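PDB 6WK3: nitric oxide dioxygenase from Rhodothermus marinus DSM 4252, which binds heme in a globin fold, probably acts on nitric oxide and oxygen as a dioxygenase, and serves here as an engineered carbene transferase. Local coordinates for residues L97-E100 / C101-A105. The protein carries 1 engineered substitution. Sequence-based numbering, arbitrary orientation.
Sequences LVWE and CLRDA. With HEM (protoporphyrin IX containing Fe), chain E.
Trp99 spreads its indole along the helix so that the six-membered ring overlaps the root of Arg103, one turn further on. Arg103 CB sits over one face, 3.9 Å from the centroid of that ring and 21° off its normal, a CH-pi contact, and Arg103 CG follows at 3.6 Å from Trp99 CZ2. With CG of Trp99 anti to the backbone N (chi1 162°), the ring is carried forward over the next turn instead of back along the helix. Leu102 comes in at the rim, close to the ring plane, with CD2 4.0 Å from Trp99 CE3. Cutting Trp99 back to an alanine is likely to leave the aliphatic start of Arg103 and the CD2 methyl of Leu102 without the apolar surface they share.

These residues belong to helix 94-110 of the globin fold, whose inner surface reaches the heme through Val98: CG2 lies 3.5 Å from the porphyrin methyl CMC. Leu102 continues that buried side, packing with Val98 against Met32 of helix 18-39 and Tyr126 of helix 116-145. Beneath the side chains run successive i to i+4 backbone bonds, the shortest from Arg103 N to Trp99 O at 2.7 Å.

Beyond the indole, the Arg103 chain bends at chi2 and chi3, bringing its guanidinium back beside Asp104, where NH1 makes a weak, bent hydrogen bond of 2.8 Å to OD1 within a salt bridge. The guanidinium stands almost perpendicular to the indole, the planes 87° apart. Glu100 directs its carboxylate elsewhere: OE2 takes the hydroxyl of Tyr40 and OE1 pairs with Arg39, which also bridges to Asp104 OD2 and so probably offsets the like charges of the two acids.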
loop_
_atom_site.group_PDB
_atom_site.type_symbol
_atom_site.label_atom_id
_atom_site.label_comp_id
_atom_site.label_asym_id
_atom_site.label_seq_id
_atom_site.Cartn_x
_atom_site.Cartn_y
_atom_site.Cartn_z
ATOM N N LEU A 97 -11.054 18.168 -2.049
ATOM C CA LEU A 97 -9.869 18.953 -2.389
ATOM C C LEU A 97 -9.220 18.450 -3.669
ATOM O O LEU A 97 -8.806 19.250 -4.517
ATOM C CB LEU A 97 -8.855 18.919 -1.245
ATOM C CG LEU A 97 -9.398 18.922 0.179
ATOM C CD1 LEU A 97 -8.252 18.816 1.176
ATOM C CD2 LEU A 97 -10.226 20.174 0.421
ATOM N N VAL A 98 -9.113 17.129 -3.823
ATOM C CA VAL A 98 -8.470 16.583 -5.011
ATOM C C VAL A 98 -9.345 16.791 -6.240
ATOM O O VAL A 98 -8.830 16.975 -7.350
ATOM C CB VAL A 98 -8.116 15.101 -4.791
ATOM C CG1 VAL A 98 -7.744 14.423 -6.105
ATOM C CG2 VAL A 98 -6.976 14.994 -3.803
ATOM N N TRP A 99 -10.670 16.801 -6.078
ATOM C CA TRP A 99 -11.515 17.132 -7.221
ATOM C C TRP A 99 -11.304 18.576 -7.647
ATOM O O TRP A 99 -11.196 18.875 -8.842
ATOM C CB TRP A 99 -12.996 16.901 -6.923
ATOM C CG TRP A 99 -13.811 17.649 -7.925
ATOM C CD1 TRP A 99 -14.648 18.703 -7.689
ATOM C CD2 TRP A 99 -13.814 17.444 -9.344
ATOM N NE1 TRP A 99 -15.184 19.151 -8.870
ATOM C CE2 TRP A 99 -14.687 18.397 -9.901
ATOM C CE3 TRP A 99 -13.163 16.545 -10.196
ATOM C CZ2 TRP A 99 -14.927 18.476 -11.270
ATOM C CZ3 TRP A 99 -13.410 16.621 -11.553
ATOM C CH2 TRP A 99 -14.282 17.581 -12.077
ATOM N N GLU A 100 -11.270 19.493 -6.676
ATOM C CA GLU A 100 -11.014 20.899 -6.975
ATOM C C GLU A 100 -9.747 21.057 -7.810
ATOM O O GLU A 100 -9.749 21.726 -8.850
ATOM C CB GLU A 100 -10.908 21.691 -5.669
ATOM C CG GLU A 100 -10.600 23.164 -5.853
ATOM C CD GLU A 100 -9.924 23.774 -4.637
ATOM O OE1 GLU A 100 -8.886 24.453 -4.808
ATOM O OE2 GLU A 100 -10.430 23.573 -3.510
ATOM N N CYS A 101 -8.660 20.413 -7.379
ATOM C CA CYS A 101 -7.396 20.497 -8.106
ATOM C C CYS A 101 -7.448 19.758 -9.435
ATOM O O CYS A 101 -6.792 20.177 -10.398
ATOM C CB CYS A 101 -6.261 19.955 -7.237
ATOM S SG CYS A 101 -6.118 20.791 -5.631
ATOM N N LEU A 102 -8.211 18.664 -9.510
ATOM C CA LEU A 102 -8.330 17.925 -10.763
ATOM C C LEU A 102 -9.164 18.692 -11.783
ATOM O O LEU A 102 -8.864 18.670 -12.984
ATOM C CB LEU A 102 -8.937 16.547 -10.496
ATOM C CG LEU A 102 -9.298 15.670 -11.697
ATOM C CD1 LEU A 102 -8.076 15.394 -12.557
ATOM C CD2 LEU A 102 -9.941 14.365 -11.233
ATOM N N ARG A 103 -10.220 19.370 -11.327
ATOM C CA ARG A 103 -11.013 20.200 -12.228
ATOM C C ARG A 103 -10.148 21.270 -12.880
ATOM O O ARG A 103 -10.170 21.445 -14.103
ATOM C CB ARG A 103 -12.176 20.842 -11.470
ATOM C CG ARG A 103 -13.226 21.472 -12.373
ATOM C CD ARG A 103 -13.721 22.808 -11.839
ATOM N NE ARG A 103 -14.093 22.763 -10.427
ATOM C CZ ARG A 103 -13.535 23.517 -9.486
ATOM N NH1 ARG A 103 -12.573 24.372 -9.807
ATOM N NH2 ARG A 103 -13.933 23.416 -8.223
ATOM N N ASP A 104 -9.362 21.984 -12.073
ATOM C CA ASP A 104 -8.530 23.053 -12.611
ATOM C C ASP A 104 -7.353 22.506 -13.414
ATOM O O ASP A 104 -6.867 23.181 -14.329
ATOM C CB ASP A 104 -8.054 23.962 -11.475
ATOM C CG ASP A 104 -9.213 24.667 -10.768
ATOM O OD1 ASP A 104 -10.276 24.861 -11.403
ATOM O OD2 ASP A 104 -9.068 25.022 -9.580
ATOM N N ALA A 105 -6.884 21.295 -13.100
ATOM C CA ALA A 105 -5.883 20.661 -13.953
ATOM C C ALA A 105 -6.446 20.391 -15.341
ATOM O O ALA A 105 -5.762 20.598 -16.350
ATOM C CB ALA A 105 -5.384 19.366 -13.316
HETATM C CHA HEM E . -2.344 6.669 -4.382
HETATM C CHB HEM E . -6.007 7.326 -7.515
HETATM C CHC HEM E . -7.995 10.308 -4.261
HETATM C CHD HEM E . -3.668 10.730 -2.089
HETATM C C1A HEM E . -3.176 6.533 -5.476
HETATM C C2A HEM E . -3.018 5.596 -6.567
HETATM C C3A HEM E . -4.019 5.779 -7.431
HETATM C C4A HEM E . -4.864 6.836 -6.923
HETATM C CMA HEM E . -4.243 5.000 -8.742
HETATM C CAA HEM E . -1.885 4.563 -6.708
HETATM C CBA HEM E . -2.333 3.272 -6.032
HETATM C CGA HEM E . -1.335 2.181 -6.317
HETATM O O1A HEM E . -0.438 1.951 -5.470
HETATM O O2A HEM E . -1.433 1.539 -7.394
HETATM C C1B HEM E . -6.913 8.156 -6.890
HETATM C C2B HEM E . -8.237 8.512 -7.361
HETATM C C3B HEM E . -8.782 9.351 -6.461
HETATM C C4B HEM E . -7.824 9.534 -5.388
HETATM C CMB HEM E . -8.837 8.002 -8.688
HETATM C CAB HEM E . -10.180 10.016 -6.456
HETATM C CBB HEM E . -11.220 9.555 -7.153
HETATM C C1C HEM E . -6.997 10.718 -3.399
HETATM C C2C HEM E . -7.140 11.673 -2.326
HETATM C C3C HEM E . -5.955 11.816 -1.728
HETATM C C4C HEM E . -5.004 10.930 -2.382
HETATM C CMC HEM E . -8.441 12.416 -1.954
HETATM C CAC HEM E . -5.715 12.759 -0.529
HETATM C CBC HEM E . -4.514 13.289 -0.308
HETATM C C1D HEM E . -2.951 9.593 -2.413
HETATM C C2D HEM E . -1.758 9.066 -1.775
HETATM C C3D HEM E . -1.399 7.944 -2.425
HETATM C C4D HEM E . -2.351 7.717 -3.485
HETATM C CMD HEM E . -1.041 9.711 -0.568
HETATM C CAD HEM E . -0.201 7.008 -2.153
HETATM C CBD HEM E . -0.461 6.173 -0.905
HETATM C CGD HEM E . 0.437 4.960 -0.877
HETATM O O1D HEM E . 0.876 4.495 -1.964
HETATM O O2D HEM E . 0.696 4.447 0.245
HETATM N NA HEM E . -4.314 7.272 -5.730
HETATM N NB HEM E . -6.702 8.794 -5.687
HETATM N NC HEM E . -5.683 10.291 -3.399
HETATM N ND HEM E . -3.271 8.740 -3.445
HETATM FE FE HEM E . -4.941 8.857 -4.626
#